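Long-range contacts in probable amidase (Thermus thermophilus, PDB 2DC0), which is a probable member of the amidase family, built around a mixed beta-sheet covered by helices: residues A[14-19]-A[51-56]; A[240-245]-A[271-276]; A[280-285]-A[384-389]. All blocks are in the same frame, centred on the assembly; numbering follows the deposited sequence.

Contact 1. Residues A[14-19]-A[51-56]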
ATOM      1  N   ARG A  14      14.323  29.445  33.849  1.00 34.19           N
ATOM      2  CA  ARG A  14      13.421  30.593  33.815  1.00 33.57           C
ATOM      3  C   ARG A  14      11.992  30.183  34.173  1.00 31.92           C
ATOM      4  O   ARG A  14      11.109  31.028  34.300  1.00 29.85           O
ATOM      5  CB  ARG A  14      13.442  31.256  32.435  1.00 35.76           C
ATOM      6  CG  ARG A  14      14.805  31.808  32.027  1.00 40.72           C
ATOM      7  CD  ARG A  14      14.769  32.360  30.609  1.00 45.54           C
ATOM      8  NE  ARG A  14      16.080  32.814  30.149  1.00 49.41           N
ATOM      9  CZ  ARG A  14      16.736  33.855  30.657  1.00 51.12           C
ATOM     10  NH1 ARG A  14      16.207  34.559  31.650  1.00 52.14           N
ATOM     11  NH2 ARG A  14      17.922  34.195  30.166  1.00 52.62           N
ATOM     12  N   THR A  15      11.770  28.882  34.327  1.00 29.84           N
ATOM     13  CA  THR A  15      10.449  28.374  34.689  1.00 27.94           C
ATOM     14  C   THR A  15      10.600  26.970  35.267  1.00 25.64           C
ATOM     15  O   THR A  15      11.697  26.416  35.266  1.00 25.40           O
ATOM     16  CB  THR A  15       9.498  28.325  33.459  1.00 27.58           C
ATOM     17  OG1 THR A  15       8.144  28.172  33.906  1.00 27.84           O
ATOM     18  CG2 THR A  15       9.849  27.146  32.555  1.00 27.11           C
ATOM     19  N   THR A  16       9.498  26.407  35.758  1.00 24.12           N
ATOM     20  CA  THR A  16       9.497  25.062  36.328  1.00 23.62           C
ATOM     21  C   THR A  16       8.269  24.285  35.861  1.00 23.00           C
ATOM     22  O   THR A  16       7.303  24.872  35.376  1.00 22.03           O
ATOM     23  CB  THR A  16       9.452  25.095  37.873  1.00 24.22           C
ATOM     24  OG1 THR A  16       8.219  25.689  38.300  1.00 24.37           O
ATOM     25  CG2 THR A  16      10.622  25.900  38.432  1.00 25.08           C
ATOM     26  N   PRO A  17       8.292  22.952  36.007  1.00 22.25           N
ATOM     27  CA  PRO A  17       7.166  22.109  35.601  1.00 22.04           C
ATOM     28  C   PRO A  17       5.896  22.553  36.309  1.00 22.33           C
ATOM     29  O   PRO A  17       4.814  22.565  35.727  1.00 23.24           O
ATOM     30  CB  PRO A  17       7.608  20.717  36.034  1.00 19.86           C
ATOM     31  CG  PRO A  17       9.093  20.776  35.845  1.00 20.74           C
ATOM     32  CD  PRO A  17       9.425  22.122  36.454  1.00 22.55           C
ATOM     33  N   LEU A  18       6.040  22.920  37.577  1.00 22.48           N
ATOM     34  CA  LEU A  18       4.911  23.375  38.372  1.00 21.60           C
ATOM     35  C   LEU A  18       4.303  24.638  37.764  1.00 21.29           C
ATOM     36  O   LEU A  18       3.081  24.761  37.669  1.00 19.99           O
ATOM     37  CB  LEU A  18       5.362  23.647  39.809  1.00 22.91           C
ATOM     38  CG  LEU A  18       4.261  24.094  40.770  1.00 24.75           C
ATOM     39  CD1 LEU A  18       3.207  23.004  40.893  1.00 26.38           C
ATOM     40  CD2 LEU A  18       4.868  24.407  42.126  1.00 26.48           C
ATOM     41  N   ALA A  19       5.155  25.569  37.342  1.00 19.65           N
ATOM     42  CA  ALA A  19       4.685  26.818  36.738  1.00 21.35           C
ATOM     43  C   ALA A  19       4.025  26.564  35.384  1.00 20.17           C
ATOM     44  O   ALA A  19       3.019  27.189  35.048  1.00 20.03           O
ATOM     45  CB  ALA A  19       5.854  27.802  36.572  1.00 21.24           C
ATOM     46  N   ALA A  51       6.864  16.647  41.889  1.00 23.91           N
ATOM     47  CA  ALA A  51       7.922  15.652  41.778  1.00 23.82           C
ATOM     48  C   ALA A  51       8.876  15.984  40.637  1.00 23.91           C
ATOM     49  O   ALA A  51      10.098  15.908  40.793  1.00 25.55           O
ATOM     50  CB  ALA A  51       7.312  14.263  41.563  1.00 23.37           C
ATOM     51  N   LEU A  52       8.322  16.347  39.484  1.00 21.52           N
ATOM     52  CA  LEU A  52       9.144  16.683  38.327  1.00 21.61           C
ATOM     53  C   LEU A  52       9.945  17.954  38.560  1.00 20.28           C
ATOM     54  O   LEU A  52      11.062  18.085  38.067  1.00 21.61           O
ATOM     55  CB  LEU A  52       8.268  16.846  37.079  1.00 19.18           C
ATOM     56  CG  LEU A  52       7.612  15.556  36.571  1.00 21.59           C
ATOM     57  CD1 LEU A  52       6.663  15.876  35.423  1.00 21.67           C
ATOM     58  CD2 LEU A  52       8.685  14.565  36.133  1.00 20.21           C
ATOM     59  N   THR A  53       9.371  18.887  39.313  1.00 21.77           N
ATOM     60  CA  THR A  53      10.041  20.146  39.608  1.00 22.03           C
ATOM     61  C   THR A  53      11.274  19.900  40.477  1.00 24.72           C
ATOM     62  O   THR A  53      12.365  20.399  40.187  1.00 24.94           O
ATOM     63  CB  THR A  53       9.093  21.116  40.338  1.00 22.63           C
ATOM     64  OG1 THR A  53       7.990  21.439  39.481  1.00 21.90           O
ATOM     65  CG2 THR A  53       9.823  22.400  40.723  1.00 21.38           C
ATOM     66  N   GLU A  54      11.098  19.124  41.540  1.00 25.26           N
ATOM     67  CA  GLU A  54      12.199  18.821  42.444  1.00 27.41           C
ATOM     68  C   GLU A  54      13.289  18.015  41.736  1.00 27.43           C
ATOM     69  O   GLU A  54      14.479  18.270  41.930  1.00 27.87           O
ATOM     70  CB  GLU A  54      11.675  18.058  43.665  1.00 29.43           C
ATOM     71  CG  GLU A  54      12.681  17.904  44.795  1.00 34.67           C
ATOM     72  CD  GLU A  54      13.369  19.212  45.148  1.00 35.83           C
ATOM     73  OE1 GLU A  54      12.689  20.259  45.205  1.00 38.34           O
ATOM     74  OE2 GLU A  54      14.595  19.191  45.377  1.00 40.48           O
ATOM     75  N   GLU A  55      12.891  17.048  40.913  1.00 27.85           N
ATOM     76  CA  GLU A  55      13.860  16.235  40.181  1.00 28.43           C
ATOM     77  C   GLU A  55      14.739  17.118  39.302  1.00 29.61           C
ATOM     78  O   GLU A  55      15.958  16.960  39.268  1.00 28.44           O
ATOM     79  CB  GLU A  55      13.144  15.185  39.322  1.00 28.35           C
ATOM     80  CG  GLU A  55      12.771  13.920  40.083  1.00 28.20           C
ATOM     81  CD  GLU A  55      11.909  12.962  39.276  1.00 30.27           C
ATOM     82  OE1 GLU A  55      12.016  12.950  38.031  1.00 29.94           O
ATOM     83  OE2 GLU A  55      11.125  12.204  39.891  1.00 30.08           O
ATOM     84  N   LEU A  56      14.112  18.057  38.600  1.00 31.43           N
ATOM     85  CA  LEU A  56      14.840  18.966  37.729  1.00 32.61           C
ATOM     86  C   LEU A  56      15.812  19.831  38.523  1.00 34.46           C
ATOM     87  O   LEU A  56      16.937  20.077  38.087  1.00 34.07           O
ATOM     88  CB  LEU A  56      13.862  19.863  36.966  1.00 33.93           C
ATOM     89  CG  LEU A  56      14.450  20.800  35.905  1.00 34.35           C
ATOM     90  CD1 LEU A  56      15.223  19.996  34.870  1.00 34.52           C
ATOM     91  CD2 LEU A  56      13.323  21.578  35.243  1.00 34.68           C
TER

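Contact 2. Residues A[240-245]-A[271-276]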
ATOM      1  N   VAL A 240       0.340  19.725  -7.384  1.00 18.28           N
ATOM      2  CA  VAL A 240      -1.022  20.108  -7.032  1.00 18.88           C
ATOM      3  C   VAL A 240      -1.999  19.281  -7.864  1.00 18.73           C
ATOM      4  O   VAL A 240      -2.014  19.377  -9.092  1.00 17.93           O
ATOM      5  CB  VAL A 240      -1.248  21.621  -7.297  1.00 21.13           C
ATOM      6  CG1 VAL A 240      -2.682  22.006  -6.992  1.00 20.88           C
ATOM      7  CG2 VAL A 240      -0.287  22.441  -6.440  1.00 20.68           C
ATOM      8  N   PRO A 241      -2.816  18.443  -7.200  1.00 19.35           N
ATOM      9  CA  PRO A 241      -3.799  17.584  -7.865  1.00 17.32           C
ATOM     10  C   PRO A 241      -5.083  18.327  -8.201  1.00 18.09           C
ATOM     11  O   PRO A 241      -6.128  18.105  -7.585  1.00 17.50           O
ATOM     12  CB  PRO A 241      -4.004  16.466  -6.851  1.00 18.35           C
ATOM     13  CG  PRO A 241      -3.910  17.204  -5.546  1.00 18.72           C
ATOM     14  CD  PRO A 241      -2.736  18.136  -5.759  1.00 19.77           C
ATOM     15  N   LEU A 242      -4.993  19.206  -9.196  1.00 18.00           N
ATOM     16  CA  LEU A 242      -6.134  20.011  -9.615  1.00 18.01           C
ATOM     17  C   LEU A 242      -7.378  19.207  -9.984  1.00 18.75           C
ATOM     18  O   LEU A 242      -8.487  19.589  -9.605  1.00 19.68           O
ATOM     19  CB  LEU A 242      -5.717  20.923 -10.775  1.00 17.38           C
ATOM     20  CG  LEU A 242      -4.660  21.974 -10.392  1.00 16.29           C
ATOM     21  CD1 LEU A 242      -4.327  22.843 -11.603  1.00 20.18           C
ATOM     22  CD2 LEU A 242      -5.179  22.846  -9.255  1.00 17.40           C
ATOM     23  N   ASP A 243      -7.211  18.099 -10.708  1.00 18.37           N
ATOM     24  CA  ASP A 243      -8.374  17.304 -11.089  1.00 19.06           C
ATOM     25  C   ASP A 243      -9.096  16.761  -9.852  1.00 20.09           C
ATOM     26  O   ASP A 243     -10.327  16.776  -9.783  1.00 20.63           O
ATOM     27  CB  ASP A 243      -7.995  16.178 -12.092  1.00 19.04           C
ATOM     28  CG  ASP A 243      -6.935  15.201 -11.565  1.00 19.90           C
ATOM     29  OD1 ASP A 243      -6.332  15.427 -10.496  1.00 20.76           O
ATOM     30  OD2 ASP A 243      -6.697  14.188 -12.258  1.00 20.91           O
ATOM     31  N   PHE A 244      -8.328  16.324  -8.857  1.00 19.07           N
ATOM     32  CA  PHE A 244      -8.903  15.814  -7.616  1.00 19.32           C
ATOM     33  C   PHE A 244      -9.651  16.924  -6.868  1.00 19.37           C
ATOM     34  O   PHE A 244     -10.707  16.689  -6.272  1.00 20.07           O
ATOM     35  CB  PHE A 244      -7.799  15.264  -6.710  1.00 17.83           C
ATOM     36  CG  PHE A 244      -8.294  14.776  -5.379  1.00 19.47           C
ATOM     37  CD1 PHE A 244      -9.029  13.601  -5.284  1.00 20.03           C
ATOM     38  CD2 PHE A 244      -8.046  15.507  -4.220  1.00 21.55           C
ATOM     39  CE1 PHE A 244      -9.513  13.159  -4.048  1.00 20.28           C
ATOM     40  CE2 PHE A 244      -8.525  15.078  -2.978  1.00 20.32           C
ATOM     41  CZ  PHE A 244      -9.258  13.905  -2.894  1.00 19.77           C
ATOM     42  N   LEU A 245      -9.102  18.134  -6.902  1.00 19.04           N
ATOM     43  CA  LEU A 245      -9.699  19.277  -6.198  1.00 19.98           C
ATOM     44  C   LEU A 245     -10.852  19.952  -6.927  1.00 20.43           C
ATOM     45  O   LEU A 245     -11.629  20.699  -6.328  1.00 19.65           O
ATOM     46  CB  LEU A 245      -8.623  20.324  -5.907  1.00 18.64           C
ATOM     47  CG  LEU A 245      -7.510  19.915  -4.937  1.00 18.51           C
ATOM     48  CD1 LEU A 245      -6.442  21.001  -4.906  1.00 18.05           C
ATOM     49  CD2 LEU A 245      -8.092  19.693  -3.548  1.00 16.00           C
ATOM     50  N   VAL A 271       5.815  24.899  -8.773  1.00 18.60           N
ATOM     51  CA  VAL A 271       4.487  24.316  -8.656  1.00 20.31           C
ATOM     52  C   VAL A 271       4.128  23.568  -9.934  1.00 21.79           C
ATOM     53  O   VAL A 271       4.112  24.156 -11.017  1.00 23.42           O
ATOM     54  CB  VAL A 271       3.422  25.405  -8.421  1.00 20.89           C
ATOM     55  CG1 VAL A 271       2.049  24.770  -8.287  1.00 20.25           C
ATOM     56  CG2 VAL A 271       3.770  26.208  -7.169  1.00 21.90           C
ATOM     57  N   ARG A 272       3.841  22.277  -9.810  1.00 20.34           N
ATOM     58  CA  ARG A 272       3.478  21.471 -10.968  1.00 21.49           C
ATOM     59  C   ARG A 272       2.131  20.802 -10.758  1.00 20.81           C
ATOM     60  O   ARG A 272       1.854  20.265  -9.685  1.00 19.34           O
ATOM     61  CB  ARG A 272       4.526  20.382 -11.227  1.00 22.10           C
ATOM     62  CG  ARG A 272       5.931  20.895 -11.524  1.00 27.59           C
ATOM     63  CD  ARG A 272       6.900  19.728 -11.757  1.00 30.71           C
ATOM     64  NE  ARG A 272       8.287  20.179 -11.866  1.00 35.99           N
ATOM     65  CZ  ARG A 272       9.333  19.370 -12.014  1.00 37.04           C
ATOM     66  NH1 ARG A 272       9.157  18.056 -12.075  1.00 37.94           N
ATOM     67  NH2 ARG A 272      10.559  19.879 -12.096  1.00 40.50           N
ATOM     68  N   GLU A 273       1.287  20.845 -11.781  1.00 17.88           N
ATOM     69  CA  GLU A 273      -0.005  20.190 -11.690  1.00 18.37           C
ATOM     70  C   GLU A 273       0.252  18.697 -11.810  1.00 18.36           C
ATOM     71  O   GLU A 273       1.119  18.280 -12.578  1.00 18.20           O
ATOM     72  CB  GLU A 273      -0.931  20.608 -12.835  1.00 19.10           C
ATOM     73  CG  GLU A 273      -2.328  20.014 -12.677  1.00 19.65           C
ATOM     74  CD  GLU A 273      -3.204  20.196 -13.898  1.00 23.19           C
ATOM     75  OE1 GLU A 273      -2.959  21.130 -14.692  1.00 21.95           O
ATOM     76  OE2 GLU A 273      -4.158  19.406 -14.049  1.00 22.15           O
ATOM     77  N   VAL A 274      -0.482  17.899 -11.041  1.00 16.46           N
ATOM     78  CA  VAL A 274      -0.356  16.444 -11.098  1.00 17.36           C
ATOM     79  C   VAL A 274      -1.768  15.883 -11.168  1.00 16.39           C
ATOM     80  O   VAL A 274      -2.727  16.570 -10.813  1.00 15.20           O
ATOM     81  CB  VAL A 274       0.345  15.842  -9.840  1.00 18.01           C
ATOM     82  CG1 VAL A 274       1.768  16.368  -9.719  1.00 16.91           C
ATOM     83  CG2 VAL A 274      -0.463  16.155  -8.591  1.00 18.47           C
ATOM     84  N   SER A 275      -1.897  14.644 -11.628  1.00 17.86           N
ATOM     85  CA  SER A 275      -3.207  14.004 -11.727  1.00 18.86           C
ATOM     86  C   SER A 275      -3.402  12.990 -10.604  1.00 18.47           C
ATOM     87  O   SER A 275      -2.544  12.139 -10.373  1.00 18.35           O
ATOM     88  CB  SER A 275      -3.358  13.300 -13.081  1.00 20.42           C
ATOM     89  OG  SER A 275      -4.581  12.575 -13.140  1.00 21.55           O
ATOM     90  N   LEU A 276      -4.517  13.087  -9.914  1.00 15.00           N
ATOM     91  CA  LEU A 276      -4.879  12.204  -8.811  1.00 15.00           C
ATOM     92  C   LEU A 276      -6.384  11.957  -8.780  1.00 15.00           C
ATOM     93  O   LEU A 276      -7.064  12.432  -7.877  1.00 18.08           O
ATOM     94  CB  LEU A 276      -4.118  12.599  -7.544  1.00 15.00           C
ATOM     95  CG  LEU A 276      -4.431  11.789  -6.283  1.00 15.00           C
ATOM     96  CD1 LEU A 276      -3.241  10.915  -5.919  1.00 15.00           C
ATOM     97  CD2 LEU A 276      -4.781  12.725  -5.138  1.00 15.00           C
TER
HETATM   98  O   HOH W   1      -4.844  17.512 -12.235  1.00 18.83           O

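Contact 3. Residues A[280-285]-A[384-389]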
ATOM      1  N   GLY A 280     -14.134   7.291  -6.767  1.00 19.05           N
ATOM      2  CA  GLY A 280     -14.772   6.371  -5.842  1.00 19.64           C
ATOM      3  C   GLY A 280     -14.050   6.182  -4.517  1.00 19.53           C
ATOM      4  O   GLY A 280     -14.453   5.347  -3.711  1.00 19.97           O
ATOM      5  N   VAL A 281     -13.005   6.966  -4.270  1.00 18.90           N
ATOM      6  CA  VAL A 281     -12.233   6.820  -3.041  1.00 17.32           C
ATOM      7  C   VAL A 281     -13.056   7.063  -1.780  1.00 18.44           C
ATOM      8  O   VAL A 281     -12.820   6.438  -0.747  1.00 16.63           O
ATOM      9  CB  VAL A 281     -10.992   7.758  -3.037  1.00 16.01           C
ATOM     10  CG1 VAL A 281     -11.423   9.222  -2.904  1.00 12.25           C
ATOM     11  CG2 VAL A 281     -10.054   7.366  -1.902  1.00 14.95           C
ATOM     12  N   TYR A 282     -14.014   7.977  -1.863  1.00 18.49           N
ATOM     13  CA  TYR A 282     -14.872   8.273  -0.727  1.00 20.32           C
ATOM     14  C   TYR A 282     -15.625   7.009  -0.278  1.00 19.89           C
ATOM     15  O   TYR A 282     -15.595   6.646   0.903  1.00 18.07           O
ATOM     16  CB  TYR A 282     -15.870   9.364  -1.110  1.00 21.41           C
ATOM     17  CG  TYR A 282     -16.845   9.692  -0.018  1.00 23.58           C
ATOM     18  CD1 TYR A 282     -16.442  10.396   1.113  1.00 23.44           C
ATOM     19  CD2 TYR A 282     -18.180   9.295  -0.114  1.00 24.98           C
ATOM     20  CE1 TYR A 282     -17.343  10.702   2.119  1.00 23.94           C
ATOM     21  CE2 TYR A 282     -19.089   9.594   0.888  1.00 23.98           C
ATOM     22  CZ  TYR A 282     -18.664  10.300   2.000  1.00 25.42           C
ATOM     23  OH  TYR A 282     -19.568  10.626   2.985  1.00 28.09           O
ATOM     24  N   GLU A 283     -16.287   6.345  -1.225  1.00 20.01           N
ATOM     25  CA  GLU A 283     -17.047   5.121  -0.944  1.00 23.31           C
ATOM     26  C   GLU A 283     -16.145   3.995  -0.433  1.00 21.85           C
ATOM     27  O   GLU A 283     -16.501   3.300   0.516  1.00 21.63           O
ATOM     28  CB  GLU A 283     -17.763   4.615  -2.203  1.00 26.39           C
ATOM     29  CG  GLU A 283     -18.656   5.600  -2.929  1.00 36.37           C
ATOM     30  CD  GLU A 283     -19.106   5.059  -4.295  1.00 43.37           C
ATOM     31  OE1 GLU A 283     -19.855   4.050  -4.327  1.00 45.63           O
ATOM     32  OE2 GLU A 283     -18.699   5.633  -5.337  1.00 45.68           O
ATOM     33  N   VAL A 284     -14.989   3.812  -1.073  1.00 20.26           N
ATOM     34  CA  VAL A 284     -14.046   2.768  -0.678  1.00 19.87           C
ATOM     35  C   VAL A 284     -13.652   2.942   0.785  1.00 19.55           C
ATOM     36  O   VAL A 284     -13.730   2.003   1.580  1.00 19.45           O
ATOM     37  CB  VAL A 284     -12.753   2.799  -1.548  1.00 20.58           C
ATOM     38  CG1 VAL A 284     -11.726   1.812  -1.000  1.00 17.64           C
ATOM     39  CG2 VAL A 284     -13.083   2.446  -2.994  1.00 21.34           C
ATOM     40  N   TYR A 285     -13.232   4.154   1.127  1.00 18.95           N
ATOM     41  CA  TYR A 285     -12.824   4.484   2.488  1.00 17.45           C
ATOM     42  C   TYR A 285     -13.958   4.210   3.474  1.00 17.56           C
ATOM     43  O   TYR A 285     -13.782   3.536   4.495  1.00 18.01           O
ATOM     44  CB  TYR A 285     -12.429   5.967   2.577  1.00 16.19           C
ATOM     45  CG  TYR A 285     -12.273   6.456   3.998  1.00 18.13           C
ATOM     46  CD1 TYR A 285     -11.085   6.258   4.702  1.00 17.51           C
ATOM     47  CD2 TYR A 285     -13.353   7.028   4.675  1.00 17.51           C
ATOM     48  CE1 TYR A 285     -10.985   6.610   6.049  1.00 17.51           C
ATOM     49  CE2 TYR A 285     -13.259   7.379   6.019  1.00 18.54           C
ATOM     50  CZ  TYR A 285     -12.078   7.160   6.699  1.00 17.78           C
ATOM     51  OH  TYR A 285     -12.002   7.440   8.043  1.00 18.05           O
ATOM     52  N   LEU A 384     -11.125  15.475   1.221  1.00 14.43           N
ATOM     53  CA  LEU A 384      -9.796  16.048   1.022  1.00 14.95           C
ATOM     54  C   LEU A 384      -8.692  15.349   1.816  1.00 14.51           C
ATOM     55  O   LEU A 384      -7.538  15.302   1.389  1.00 15.71           O
ATOM     56  CB  LEU A 384      -9.805  17.531   1.395  1.00 13.16           C
ATOM     57  CG  LEU A 384     -10.734  18.403   0.550  1.00 16.06           C
ATOM     58  CD1 LEU A 384     -10.702  19.829   1.067  1.00 14.28           C
ATOM     59  CD2 LEU A 384     -10.316  18.339  -0.909  1.00 17.95           C
ATOM     60  N   THR A 385      -9.045  14.799   2.967  1.00 13.61           N
ATOM     61  CA  THR A 385      -8.058  14.149   3.815  1.00 12.76           C
ATOM     62  C   THR A 385      -7.982  12.626   3.763  1.00 13.71           C
ATOM     63  O   THR A 385      -6.891  12.053   3.822  1.00 12.89           O
ATOM     64  CB  THR A 385      -8.273  14.559   5.279  1.00 14.66           C
ATOM     65  OG1 THR A 385      -9.654  14.379   5.626  1.00 16.32           O
ATOM     66  CG2 THR A 385      -7.899  16.025   5.479  1.00 14.57           C
ATOM     67  N   LEU A 386      -9.123  11.965   3.634  1.00 12.31           N
ATOM     68  CA  LEU A 386      -9.142  10.507   3.658  1.00 14.58           C
ATOM     69  C   LEU A 386      -8.207   9.705   2.741  1.00 13.95           C
ATOM     70  O   LEU A 386      -7.758   8.627   3.117  1.00 15.20           O
ATOM     71  CB  LEU A 386     -10.593  10.015   3.492  1.00 14.02           C
ATOM     72  CG  LEU A 386     -11.341  10.188   2.158  1.00 12.77           C
ATOM     73  CD1 LEU A 386     -10.877   9.128   1.175  1.00 12.76           C
ATOM     74  CD2 LEU A 386     -12.856  10.038   2.406  1.00 11.83           C
ATOM     75  N   PRO A 387      -7.883  10.215   1.541  1.00 14.77           N
ATOM     76  CA  PRO A 387      -6.997   9.434   0.666  1.00 14.38           C
ATOM     77  C   PRO A 387      -5.629   9.117   1.261  1.00 16.22           C
ATOM     78  O   PRO A 387      -5.118   8.008   1.117  1.00 14.31           O
ATOM     79  CB  PRO A 387      -6.866  10.317  -0.579  1.00 15.40           C
ATOM     80  CG  PRO A 387      -8.137  11.126  -0.571  1.00 14.52           C
ATOM     81  CD  PRO A 387      -8.271  11.479   0.890  1.00 12.14           C
ATOM     82  N   PHE A 388      -5.049  10.094   1.945  1.00 16.50           N
ATOM     83  CA  PHE A 388      -3.715   9.946   2.504  1.00 16.41           C
ATOM     84  C   PHE A 388      -3.623   9.065   3.749  1.00 16.60           C
ATOM     85  O   PHE A 388      -2.587   8.442   3.994  1.00 16.37           O
ATOM     86  CB  PHE A 388      -3.159  11.353   2.712  1.00 16.32           C
ATOM     87  CG  PHE A 388      -3.437  12.249   1.538  1.00 17.85           C
ATOM     88  CD1 PHE A 388      -2.881  11.960   0.291  1.00 16.49           C
ATOM     89  CD2 PHE A 388      -4.360  13.285   1.635  1.00 17.51           C
ATOM     90  CE1 PHE A 388      -3.247  12.680  -0.844  1.00 16.81           C
ATOM     91  CE2 PHE A 388      -4.737  14.014   0.505  1.00 19.49           C
ATOM     92  CZ  PHE A 388      -4.181  13.710  -0.738  1.00 19.57           C
ATOM     93  N   SER A 389      -4.703   9.001   4.520  1.00 14.06           N
ATOM     94  CA  SER A 389      -4.730   8.143   5.693  1.00 16.65           C
ATOM     95  C   SER A 389      -5.100   6.745   5.181  1.00 16.86           C
ATOM     96  O   SER A 389      -4.556   5.738   5.637  1.00 16.35           O
ATOM     97  CB  SER A 389      -5.764   8.637   6.711  1.00 15.14           C
ATOM     98  OG  SER A 389      -6.990   8.953   6.081  1.00 18.43           O
TER

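Contact 1. Residues A[14-19]-A[51-56]
The first torsion of Thr53 (chi1 -63°) sets OG1 beside its own backbone N and CG2 anti to it, and this turns the hydroxyl to the first turn of helix 17-30 and the methyl to Thr16. The motif is a capped helix start laid against the flank of helix 42-57. Thr16 is the N-cap: its OG1 accepts from Ala19 N at 3.2 Å, with an N-H...O angle of 157°. Its CB meanwhile lies 3.9 Å from Thr53 CG2. Pro17 suits the first turn, where a backbone N has no partner within the helix, so that a proline there breaks no helical hydrogen bond. That ring rests on the flank of helix 42-57, with its CB 4.1 Å from Leu52 CB and its CD equally far from Leu56 CD2. Leu10 of helix 3-11 also touches the proline. A threonine fits position 53 because the hydroxyl works twice, donating to Ala49 O in its own helix while accepting from outside. The second bond is weak and bent: Leu18 N reaches Thr53 OG1 at 3.1 Å with an angle of 134°, and Pro17 CD sits 3.4 Å from Thr53 OG1.

Contact 2. Residues A[240-245]-A[271-276]
Val240 O is gripped from two chain segments: Val274 N donates to it at 2.9 Å from well above the carbonyl plane, and Leu242 N closes a weak bond back to it. The second bond makes an inverse gamma turn centred on Pro241, whose ring suits the tight bend between the end of the strand and the short helix 242-245. Val240 N donates to Arg272 O at 2.8 Å; together with the bond from Val274 N this pairs Val240 with Glu273 in a parallel bridge. Past the bridge, residues 274-276 run on alongside the first turn of helix 242-245. The carboxylate of Asp243 holds this end with both oxygens: its OD1 takes Leu276 N at 3.0 Å on the syn lone pair, nearly straight at 173°, and Ser275 OG donates to Asp243 OD2 at 2.8 Å, on its syn side and somewhat out of the carboxylate plane. The carboxylate is steered there by chi1 of 58°, which tucks CG between its own backbone N and carbonyl carbon. A water links the two segments, accepting from Asp243 N and donating to Val274 O and to Glu273 OE2, the last at 2.7 Å. Leu242 crosses the Glu273 chain at about a right angle, CD1 against its CG. The remaining contacts are apolar. Leu276 CD2 lies over one face of the Phe244 ring near its rim, 4.1 Å from Phe244 CG, while Leu276 CB packs 3.9 Å from Pro241 CB. Val240 CG2 meets Val271 CG1, and Val240 also packs on Phe257 and Leu261 of helix 251-263. Two neighbouring parallel strands joined through such a covering helix form a beta-alpha-beta crossover, here at one edge of the amidase sheet.

Contact 3. Residues A[280-285]-A[384-389]
Leu386 reaches across from helix 386-390 and can be followed atom by atom into helix 281-296, which starts after Gly280. Its CB sits over one face of the Tyr285 ring, 4.0 Å from the centroid and 14° off the normal, a CH-pi contact displaced somewhat from the ring's centre. The first torsion, chi1 69°, holds CG between the backbone N and the carbonyl carbon, and from there the two methyls fork over the neighbouring helix. CD1 lies against the first turn and the one after it, 3.6 Å from Val281 CG2 and 3.8 Å from Tyr285 CB. CD2 spreads between two tyrosines, 3.8 Å from Tyr285 CD2 and equally far from Tyr282 CD1; the Tyr282 ring is met obliquely, and its side chain crosses the leucine at about a right angle. A branched leucine suits this position because one side chain can touch three residues of the opposing helix, and the face of the Tyr285 ring offers its CB a broad apolar surface. Pro387 adds a looser touch, its CG 4.4 Å from Val281 CG2. Valine is apt at the first turn, a compact beta-branched residue whose CG2 lies anti to the backbone N and slides past the leucine tip. Polar ends near the patch find partners outside the two segments: Tyr282 OH makes a weak hydrogen bond with Arg378 NH1, and Ser389 OG bonds Thr168 O. Buried packing of this kind joins two helices without polar links between the segments, setting helix 281-296 beside the short helix 386-390, next to residues 167-169 in the glycine- and serine-rich signature region of the amidase family.

In the fold
From the N terminus the contacts follow one another in series, and none nests in or crosses another. Contact 1 closes a mainly helical loop that holds strand 37-40, outermost at one edge of the large sheet. Contact 2 closes the short crossover around helix 251-263 at the other edge, formed by strand 270-273. Contact 3 closes the longest loop, 98 residues rich in helix, and brings helix 386-390 back to helix 281-296. Contacts 2 and 3 are neighbours: Phe244 CZ packs 3.8 Å from Pro387 CG and Leu245 CD2 3.7 Å from Leu384 CD2. Contact 1 stands apart across the chain's centre, its own centre about 49 Å from that of contact 2.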